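Local coordinates for adenylate kinase (Thermus thermophilus, PDB 3CM0), which catalyses the reversible transfer of the terminal phosphate of ATP to AMP, giving two ADP, and probably serves adenine nucleotide balance and cellular energy homeostasis, at residues A[7-12]-A[108-113]; A[29-34]-A[75-80]; A[118-123]-A[135-140]. All coordinates share one frame; numbering follows the deposited sequence.

Contact 1. Residues A[7-12]-A[108-113]; sequences VIFLGP and GVVLVE
With CG1 anti to the backbone N (chi1 176°), Val110 leans its CB and CG1 along the CD1–CE1 side of the Phe9 ring, whose own CG lies anti to its carbonyl carbon (chi1 -79°). The two side chains run alongside each other, and Val110 CB makes a CH-pi contact over one ring face, 4.3 Å from the centroid. Val7 CG1 reaches Val110 CG2 on this same face of the sheet. On the opposite face of the sheet, Val109 forks between two partners: CG2 stands beside Ile8 CB, while CG1 meets Leu10 CD1 at 3.6 Å. These are paired strands of the parallel sheet in the P-loop NTPase core of adenylate kinase, and Gly11 and Pro12 lead from the first of them into the predicted ATP-binding loop. Four backbone bonds join them: Ile8 N to Gly108 O, Val110 N to Ile8 O, Leu10 N to Val110 O and Val112 N to Leu10 O. The third is short, at 2.7 Å between Leu10 N and Val110 O, and nearly straight (166°). Helices 17-28 and 173-184 cover the Phe9 face, whereas Tyr147 and Tyr158 of helix 137-160 pack against the other.

Contact 2. Residues A[29-34]-A[75-80]; sequences GFKKLS and ELAERV
Strand 31-33, at one edge of the parallel core sheet, pairs here with the start of strand 79-83, and Lys31 and Arg79 make the first backbone link. Lys31 N donates to Arg79 O at 2.8 Å in a nearly straight bond (171°), and Lys31 and Val80 form a parallel bridge. Just before it, the Phe30 ring takes Arg79 CB over one face, 3.9 Å from the ring centroid, in a CH-pi contact; the two side chains cross at about a right angle. Phe30 CD1 also lies 3.5 Å from Val80 O. With CG anti to the carbonyl carbon (chi1 -57°) and the chain extended from CG to NE, Arg79 runs past Gly29, whose CA lies at the edge of the guanidinium. In this P-loop NTPase core of the adenylate kinase family, the pair borders the NMP region, and Ser34 caps the helix that follows strand 31-33. An alanine at Phe30 is likely to leave Arg79 CB without its aromatic cover and to open a gap beside Val7 and Ile81, which the ring also touches. On the Lys31 side, the chain bends at chi3 (63°) to carry NZ across to Glu75. There NZ makes a weak hydrogen bond to Glu75 O at 2.8 Å and a long salt bridge to Glu75 OE1 at 3.5 Å, with Ala77 CB near Lys31 CE. Deeper in, Leu33 crosses Val80 at about a right angle, and Leu33 CD1 is pressed to 3.3 Å from Val80 CG2, tighter than usual for two methyl groups.

Contact 3. Residues A[118-123]-A[135-140]; sequences ELVRRI and DNEETV
Helix 116-130 and the first turn of helix 137-160 face each other without a hydrogen bond between the two segments, their CA atoms coming to 6.6 Å at Val120 and Val140. Apolar branches do the joining. The Ile123 and Val140 side chains run past one another head to tail, and two pairs of carbons meet: Ile123 CG2 with Val140 CG2 at 3.8 Å, and Ile123 CD1 with Val140 CG1 at the same distance. Having CG2 anti to the backbone N, Ile123 also brings that methyl to 4.3 Å from Asp135 CG. One turn back, Val120 CG2 lies 4.2 Å from Val140 CG1, and Val120 CG1 brushes the aliphatic part of Glu137 at CG. The charged ends turn to other partners: Asp135 forms salt bridges with Arg132 and Arg143, both predicted AMP-binding residues, and Glu137 pairs with Arg141. Asn136 is the N-cap of the second helix; its OD1 accepts from Thr139 N at 2.9 Å, with the donor lying above the carbonyl plane. The contact joins helix 116-130 to the start of helix 137-160, beside the LID, to which Asp135 belongs; Leu124 and Leu144 extend the apolar layer, and Arg122 NH1 donates to Gly14 O in the predicted ATP-binding loop.

Overall arrangement
Contacts 1 and 2 belong to one parallel sheet, in which strands 4-10 and 79-83 are neighbours. Their centres lie about 16 Å apart, and Val7 N approaches Val80 O at 3.0 Å, a probable hydrogen bond. In sequence, contact 2 is nested inside the loop closed by contact 1. Contact 3 follows in series, about 21 Å from contact 1 centre to centre, and touches it where Pro12 CG meets Leu119 CD1 at 3.7 Å. Contacts 2 and 3 do not touch: they lie on opposite sides of the chain's centre, with nearest atoms about 16 Å apart. Contact 1 thus leads toward the predicted ATP site, while contact 2 runs into the NMP region at Ser34 and contact 3 into the LID at Asp135.

Contact 1. Residues A[7-12]-A[108-113]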
loop_
_atom_site.group_PDB
_atom_site.type_symbol
_atom_site.label_atom_id
_atom_site.label_comp_id
_atom_site.label_asym_id
_atom_site.label_seq_id
_atom_site.Cartn_x
_atom_site.Cartn_y
_atom_site.Cartn_z
ATOM N N VAL A 7 -1.889 9.432 3.538
ATOM C CA VAL A 7 -2.264 8.242 4.307
ATOM C C VAL A 7 -1.611 7.032 3.663
ATOM O O VAL A 7 -1.604 6.894 2.442
ATOM C CB VAL A 7 -3.793 8.012 4.367
ATOM C CG1 VAL A 7 -4.077 6.737 5.209
ATOM C CG2 VAL A 7 -4.467 9.195 5.051
ATOM N N ILE A 8 -1.039 6.140 4.488
ATOM C CA ILE A 8 -0.418 4.943 3.992
ATOM C C ILE A 8 -1.205 3.756 4.523
ATOM O O ILE A 8 -1.557 3.750 5.700
ATOM C CB ILE A 8 1.049 4.830 4.525
ATOM C CG1 ILE A 8 1.915 5.931 3.883
ATOM C CG2 ILE A 8 1.619 3.478 4.204
ATOM C CD1 ILE A 8 3.353 6.109 4.576
ATOM N N PHE A 9 -1.517 2.798 3.657
ATOM C CA PHE A 9 -2.238 1.575 4.099
ATOM C C PHE A 9 -1.340 0.340 4.061
ATOM O O PHE A 9 -0.695 0.075 3.047
ATOM C CB PHE A 9 -3.443 1.286 3.165
ATOM C CG PHE A 9 -4.634 2.134 3.431
ATOM C CD1 PHE A 9 -5.711 1.627 4.160
ATOM C CD2 PHE A 9 -4.701 3.447 2.962
ATOM C CE1 PHE A 9 -6.832 2.416 4.392
ATOM C CE2 PHE A 9 -5.816 4.233 3.195
ATOM C CZ PHE A 9 -6.882 3.726 3.908
ATOM N N LEU A 10 -1.330 -0.435 5.158
ATOM C CA LEU A 10 -0.579 -1.692 5.250
ATOM C C LEU A 10 -1.571 -2.814 5.695
ATOM O O LEU A 10 -2.524 -2.579 6.443
ATOM C CB LEU A 10 0.544 -1.605 6.288
ATOM C CG LEU A 10 1.631 -0.528 6.082
ATOM C CD1 LEU A 10 2.573 -0.575 7.267
ATOM C CD2 LEU A 10 2.390 -0.756 4.766
ATOM N N GLY A 11 -1.364 -4.012 5.209
ATOM C CA GLY A 11 -2.255 -5.093 5.618
ATOM C C GLY A 11 -1.973 -6.321 4.798
ATOM O O GLY A 11 -1.465 -6.221 3.688
ATOM N N PRO A 12 -2.271 -7.506 5.332
ATOM C CA PRO A 12 -2.041 -8.771 4.620
ATOM C C PRO A 12 -3.088 -9.022 3.542
ATOM O O PRO A 12 -4.143 -8.406 3.516
ATOM C CB PRO A 12 -2.166 -9.817 5.730
ATOM C CG PRO A 12 -3.305 -9.192 6.605
ATOM C CD PRO A 12 -2.850 -7.731 6.674
ATOM N N GLY A 108 -1.517 9.201 9.123
ATOM C CA GLY A 108 -1.445 7.905 9.780
ATOM C C GLY A 108 -1.075 6.802 8.810
ATOM O O GLY A 108 -1.131 6.982 7.597
ATOM N N VAL A 109 -0.622 5.678 9.364
ATOM C CA VAL A 109 -0.299 4.504 8.593
ATOM C C VAL A 109 -1.306 3.493 9.128
ATOM O O VAL A 109 -1.218 3.043 10.260
ATOM C CB VAL A 109 1.157 4.033 8.888
ATOM C CG1 VAL A 109 1.463 2.764 8.155
ATOM C CG2 VAL A 109 2.098 5.149 8.381
ATOM N N VAL A 110 -2.284 3.179 8.304
ATOM C CA VAL A 110 -3.352 2.255 8.692
ATOM C C VAL A 110 -2.872 0.814 8.573
ATOM O O VAL A 110 -2.417 0.398 7.515
ATOM C CB VAL A 110 -4.571 2.468 7.770
ATOM C CG1 VAL A 110 -5.683 1.445 8.092
ATOM C CG2 VAL A 110 -5.061 3.873 7.942
ATOM N N LEU A 111 -2.967 0.054 9.675
ATOM C CA LEU A 111 -2.570 -1.354 9.638
ATOM C C LEU A 111 -3.839 -2.146 9.921
ATOM O O LEU A 111 -4.327 -2.148 11.062
ATOM C CB LEU A 111 -1.525 -1.675 10.725
ATOM C CG LEU A 111 -1.110 -3.171 10.757
ATOM C CD1 LEU A 111 -0.312 -3.548 9.503
ATOM C CD2 LEU A 111 -0.184 -3.385 12.000
ATOM N N VAL A 112 -4.382 -2.780 8.883
ATOM C CA VAL A 112 -5.613 -3.555 9.037
ATOM C C VAL A 112 -5.259 -4.927 9.583
ATOM O O VAL A 112 -4.511 -5.678 8.964
ATOM C CB VAL A 112 -6.344 -3.692 7.687
ATOM C CG1 VAL A 112 -7.700 -4.414 7.888
ATOM C CG2 VAL A 112 -6.564 -2.283 7.081
ATOM N N GLU A 113 -5.852 -5.259 10.740
ATOM C CA GLU A 113 -5.531 -6.512 11.434
ATOM C C GLU A 113 -6.721 -7.452 11.449
ATOM O O GLU A 113 -7.835 -7.040 11.779
ATOM C CB GLU A 113 -5.133 -6.184 12.880
ATOM C CG GLU A 113 -3.950 -5.217 12.971
ATOM C CD GLU A 113 -3.520 -4.945 14.417
ATOM O OE1 GLU A 113 -4.391 -4.948 15.322
ATOM O OE2 GLU A 113 -2.326 -4.689 14.634
#

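Contact 2. Residues A[29-34]-A[75-80]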
loop_
_atom_site.group_PDB
_atom_site.type_symbol
_atom_site.label_atom_id
_atom_site.label_comp_id
_atom_site.label_asym_id
_atom_site.label_seq_id
_atom_site.Cartn_x
_atom_site.Cartn_y
_atom_site.Cartn_z
ATOM N N GLY A 29 -11.356 12.730 -1.618
ATOM C CA GLY A 29 -10.546 13.423 -2.605
ATOM C C GLY A 29 -9.044 13.191 -2.525
ATOM O O GLY A 29 -8.264 14.106 -2.773
ATOM N N PHE A 30 -8.631 11.986 -2.141
ATOM C CA PHE A 30 -7.195 11.674 -2.090
ATOM C C PHE A 30 -6.865 10.993 -3.405
ATOM O O PHE A 30 -7.682 10.232 -3.932
ATOM C CB PHE A 30 -6.859 10.661 -0.966
ATOM C CG PHE A 30 -6.844 11.242 0.410
ATOM C CD1 PHE A 30 -5.628 11.480 1.065
ATOM C CD2 PHE A 30 -8.030 11.566 1.066
ATOM C CE1 PHE A 30 -5.589 12.017 2.352
ATOM C CE2 PHE A 30 -8.014 12.110 2.358
ATOM C CZ PHE A 30 -6.783 12.342 3.006
ATOM N N LYS A 31 -5.675 11.262 -3.937
ATOM C CA LYS A 31 -5.224 10.580 -5.131
ATOM C C LYS A 31 -4.491 9.317 -4.656
ATOM O O LYS A 31 -3.478 9.408 -3.915
ATOM C CB LYS A 31 -4.258 11.457 -5.937
ATOM C CG LYS A 31 -3.763 10.767 -7.198
ATOM C CD LYS A 31 -3.197 11.749 -8.228
ATOM C CE LYS A 31 -1.981 12.485 -7.720
ATOM N NZ LYS A 31 -1.374 13.339 -8.784
ATOM N N LYS A 32 -5.003 8.152 -5.061
ATOM C CA LYS A 32 -4.404 6.868 -4.704
ATOM C C LYS A 32 -3.304 6.567 -5.709
ATOM O O LYS A 32 -3.550 6.337 -6.888
ATOM C CB LYS A 32 -5.476 5.766 -4.731
ATOM C CG LYS A 32 -5.023 4.384 -4.299
ATOM C CD LYS A 32 -6.265 3.491 -4.122
ATOM C CE LYS A 32 -5.967 2.067 -3.665
ATOM N NZ LYS A 32 -5.298 1.221 -4.692
ATOM N N LEU A 33 -2.070 6.570 -5.236
ATOM C CA LEU A 33 -0.948 6.343 -6.110
ATOM C C LEU A 33 -0.564 4.878 -6.296
ATOM O O LEU A 33 -0.678 4.060 -5.388
ATOM C CB LEU A 33 0.270 7.106 -5.588
ATOM C CG LEU A 33 0.089 8.591 -5.291
ATOM C CD1 LEU A 33 1.447 9.194 -4.983
ATOM C CD2 LEU A 33 -0.569 9.287 -6.471
ATOM N N SER A 34 -0.103 4.560 -7.497
ATOM C CA SER A 34 0.372 3.217 -7.797
ATOM C C SER A 34 1.636 3.433 -8.608
ATOM O O SER A 34 1.579 3.923 -9.751
ATOM C CB SER A 34 -0.637 2.421 -8.638
ATOM O OG SER A 34 0.032 1.333 -9.276
ATOM N N GLU A 75 3.939 13.291 -8.749
ATOM C CA GLU A 75 2.548 12.929 -8.488
ATOM C C GLU A 75 1.972 13.407 -7.172
ATOM O O GLU A 75 0.761 13.310 -6.989
ATOM C CB GLU A 75 2.367 11.402 -8.526
ATOM C CG GLU A 75 2.595 10.723 -9.858
ATOM C CD GLU A 75 1.415 10.876 -10.792
ATOM O OE1 GLU A 75 0.262 10.662 -10.339
ATOM O OE2 GLU A 75 1.648 11.207 -11.971
ATOM N N LEU A 76 2.792 13.913 -6.250
ATOM C CA LEU A 76 2.213 14.374 -4.999
ATOM C C LEU A 76 1.211 15.459 -5.432
ATOM O O LEU A 76 1.361 16.168 -6.432
ATOM C CB LEU A 76 3.181 15.047 -4.026
ATOM C CG LEU A 76 4.087 14.121 -3.222
ATOM C CD1 LEU A 76 5.055 14.962 -2.410
ATOM C CD2 LEU A 76 3.295 13.192 -2.331
ATOM N N ALA A 77 0.197 15.513 -4.585
ATOM C CA ALA A 77 -0.943 16.399 -4.618
ATOM C C ALA A 77 -1.255 16.724 -3.170
ATOM O O ALA A 77 -0.651 16.174 -2.250
ATOM C CB ALA A 77 -2.105 15.707 -5.263
ATOM N N GLU A 78 -2.198 17.629 -2.984
ATOM C CA GLU A 78 -2.589 18.069 -1.667
ATOM C C GLU A 78 -2.993 16.861 -0.823
ATOM O O GLU A 78 -2.742 16.840 0.378
ATOM C CB GLU A 78 -3.775 19.030 -1.749
ATOM C CG GLU A 78 -3.547 20.264 -2.609
ATOM C CD GLU A 78 -4.853 20.954 -2.977
ATOM O OE1 GLU A 78 -5.493 21.556 -2.085
ATOM O OE2 GLU A 78 -5.244 20.879 -4.166
ATOM N N ARG A 79 -3.595 15.857 -1.454
ATOM C CA ARG A 79 -4.062 14.677 -0.677
ATOM C C ARG A 79 -3.724 13.399 -1.422
ATOM O O ARG A 79 -4.227 13.159 -2.525
ATOM C CB ARG A 79 -5.575 14.754 -0.472
ATOM C CG ARG A 79 -6.034 16.012 0.202
ATOM C CD ARG A 79 -7.553 15.933 0.388
ATOM N NE ARG A 79 -8.085 17.147 1.002
ATOM C CZ ARG A 79 -9.331 17.577 0.825
ATOM N NH1 ARG A 79 -10.168 16.890 0.055
ATOM N NH2 ARG A 79 -9.739 18.700 1.399
ATOM N N VAL A 80 -2.890 12.557 -0.789
ATOM C CA VAL A 80 -2.434 11.348 -1.434
ATOM C C VAL A 80 -2.543 10.129 -0.505
ATOM O O VAL A 80 -2.344 10.266 0.719
ATOM C CB VAL A 80 -0.927 11.518 -1.839
ATOM C CG1 VAL A 80 -0.080 11.821 -0.566
ATOM C CG2 VAL A 80 -0.408 10.289 -2.542
#

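Contact 3. Residues A[118-123]-A[135-140]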
loop_
_atom_site.group_PDB
_atom_site.type_symbol
_atom_site.label_atom_id
_atom_site.label_comp_id
_atom_site.label_asym_id
_atom_site.label_seq_id
_atom_site.Cartn_x
_atom_site.Cartn_y
_atom_site.Cartn_z
ATOM N N GLU A 118 -9.360 -16.299 10.037
ATOM C CA GLU A 118 -10.343 -15.665 9.167
ATOM C C GLU A 118 -9.704 -15.303 7.816
ATOM O O GLU A 118 -10.345 -15.424 6.743
ATOM C CB GLU A 118 -10.913 -14.379 9.822
ATOM C CG GLU A 118 -11.758 -14.685 11.092
ATOM C CD GLU A 118 -13.041 -15.453 10.780
ATOM O OE1 GLU A 118 -13.360 -15.623 9.587
ATOM O OE2 GLU A 118 -13.748 -15.878 11.725
ATOM N N LEU A 119 -8.470 -14.821 7.854
ATOM C CA LEU A 119 -7.834 -14.490 6.568
ATOM C C LEU A 119 -7.737 -15.762 5.726
ATOM O O LEU A 119 -8.052 -15.756 4.532
ATOM C CB LEU A 119 -6.446 -13.945 6.786
ATOM C CG LEU A 119 -6.301 -12.550 7.381
ATOM C CD1 LEU A 119 -4.855 -12.361 7.791
ATOM C CD2 LEU A 119 -6.726 -11.500 6.369
ATOM N N VAL A 120 -7.296 -16.856 6.338
ATOM C CA VAL A 120 -7.182 -18.112 5.607
ATOM C C VAL A 120 -8.536 -18.575 5.069
ATOM O O VAL A 120 -8.658 -18.971 3.902
ATOM C CB VAL A 120 -6.597 -19.218 6.510
ATOM C CG1 VAL A 120 -6.611 -20.549 5.765
ATOM C CG2 VAL A 120 -5.189 -18.856 6.934
ATOM N N ARG A 121 -9.574 -18.524 5.903
ATOM C CA ARG A 121 -10.899 -18.936 5.447
ATOM C C ARG A 121 -11.341 -18.110 4.242
ATOM O O ARG A 121 -11.842 -18.650 3.245
ATOM C CB ARG A 121 -11.950 -18.760 6.562
ATOM C CG ARG A 121 -11.851 -19.751 7.673
ATOM C CD ARG A 121 -12.805 -19.347 8.799
ATOM N NE ARG A 121 -14.161 -19.851 8.585
ATOM C CZ ARG A 121 -15.265 -19.134 8.764
ATOM N NH1 ARG A 121 -15.186 -17.869 9.158
ATOM N NH2 ARG A 121 -16.453 -19.688 8.561
ATOM N N ARG A 122 -11.155 -16.802 4.334
ATOM C CA ARG A 122 -11.552 -15.898 3.258
ATOM C C ARG A 122 -10.846 -16.213 1.964
ATOM O O ARG A 122 -11.503 -16.368 0.919
ATOM C CB ARG A 122 -11.213 -14.462 3.595
ATOM C CG ARG A 122 -12.023 -13.876 4.692
ATOM C CD ARG A 122 -11.586 -12.459 4.956
ATOM N NE ARG A 122 -12.382 -11.876 6.032
ATOM C CZ ARG A 122 -12.196 -10.656 6.511
ATOM N NH1 ARG A 122 -11.241 -9.879 6.015
ATOM N NH2 ARG A 122 -12.964 -10.219 7.493
ATOM N N ILE A 123 -9.518 -16.294 2.039
ATOM C CA ILE A 123 -8.712 -16.557 0.857
ATOM C C ILE A 123 -9.073 -17.904 0.226
ATOM O O ILE A 123 -9.285 -17.989 -1.001
ATOM C CB ILE A 123 -7.229 -16.520 1.215
ATOM C CG1 ILE A 123 -6.845 -15.096 1.643
ATOM C CG2 ILE A 123 -6.396 -16.984 0.011
ATOM C CD1 ILE A 123 -5.478 -14.988 2.283
ATOM N N ASP A 135 -3.969 -21.855 -4.194
ATOM C CA ASP A 135 -4.207 -21.586 -2.785
ATOM C C ASP A 135 -4.722 -22.801 -2.002
ATOM O O ASP A 135 -5.876 -23.222 -2.168
ATOM C CB ASP A 135 -5.220 -20.437 -2.607
ATOM C CG ASP A 135 -4.795 -19.141 -3.283
ATOM O OD1 ASP A 135 -3.698 -18.608 -2.973
ATOM O OD2 ASP A 135 -5.582 -18.640 -4.116
ATOM N N ASN A 136 -3.860 -23.359 -1.158
ATOM C CA ASN A 136 -4.229 -24.473 -0.291
ATOM C C ASN A 136 -3.804 -23.928 1.066
ATOM O O ASN A 136 -3.063 -22.942 1.114
ATOM C CB ASN A 136 -3.445 -25.732 -0.648
ATOM C CG ASN A 136 -1.961 -25.578 -0.405
ATOM O OD1 ASN A 136 -1.517 -25.461 0.736
ATOM N ND2 ASN A 136 -1.182 -25.572 -1.482
ATOM N N GLU A 137 -4.244 -24.548 2.162
ATOM C CA GLU A 137 -3.919 -24.030 3.491
ATOM C C GLU A 137 -2.455 -23.723 3.696
ATOM O O GLU A 137 -2.070 -22.632 4.149
ATOM C CB GLU A 137 -4.385 -24.989 4.591
ATOM C CG GLU A 137 -4.322 -24.340 5.943
ATOM C CD GLU A 137 -4.684 -25.272 7.084
ATOM O OE1 GLU A 137 -5.651 -26.049 6.933
ATOM O OE2 GLU A 137 -4.005 -25.214 8.134
ATOM N N GLU A 138 -1.622 -24.697 3.360
ATOM C CA GLU A 138 -0.189 -24.548 3.513
ATOM C C GLU A 138 0.356 -23.330 2.789
ATOM O O GLU A 138 1.013 -22.492 3.401
ATOM C CB GLU A 138 0.532 -25.800 2.992
ATOM C CG GLU A 138 2.063 -25.698 2.979
ATOM C CD GLU A 138 2.695 -26.009 4.329
ATOM O OE1 GLU A 138 2.415 -27.098 4.882
ATOM O OE2 GLU A 138 3.478 -25.178 4.833
ATOM N N THR A 139 0.092 -23.222 1.486
ATOM C CA THR A 139 0.612 -22.093 0.715
ATOM C C THR A 139 0.122 -20.737 1.225
ATOM O O THR A 139 0.883 -19.759 1.232
ATOM C CB THR A 139 0.278 -22.212 -0.797
ATOM O OG1 THR A 139 -1.138 -22.269 -0.983
ATOM C CG2 THR A 139 0.910 -23.460 -1.385
ATOM N N VAL A 140 -1.140 -20.678 1.643
ATOM C CA VAL A 140 -1.686 -19.426 2.153
ATOM C C VAL A 140 -1.022 -19.054 3.481
ATOM O O VAL A 140 -0.599 -17.913 3.657
ATOM C CB VAL A 140 -3.221 -19.500 2.313
ATOM C CG1 VAL A 140 -3.740 -18.238 3.037
ATOM C CG2 VAL A 140 -3.882 -19.623 0.931
#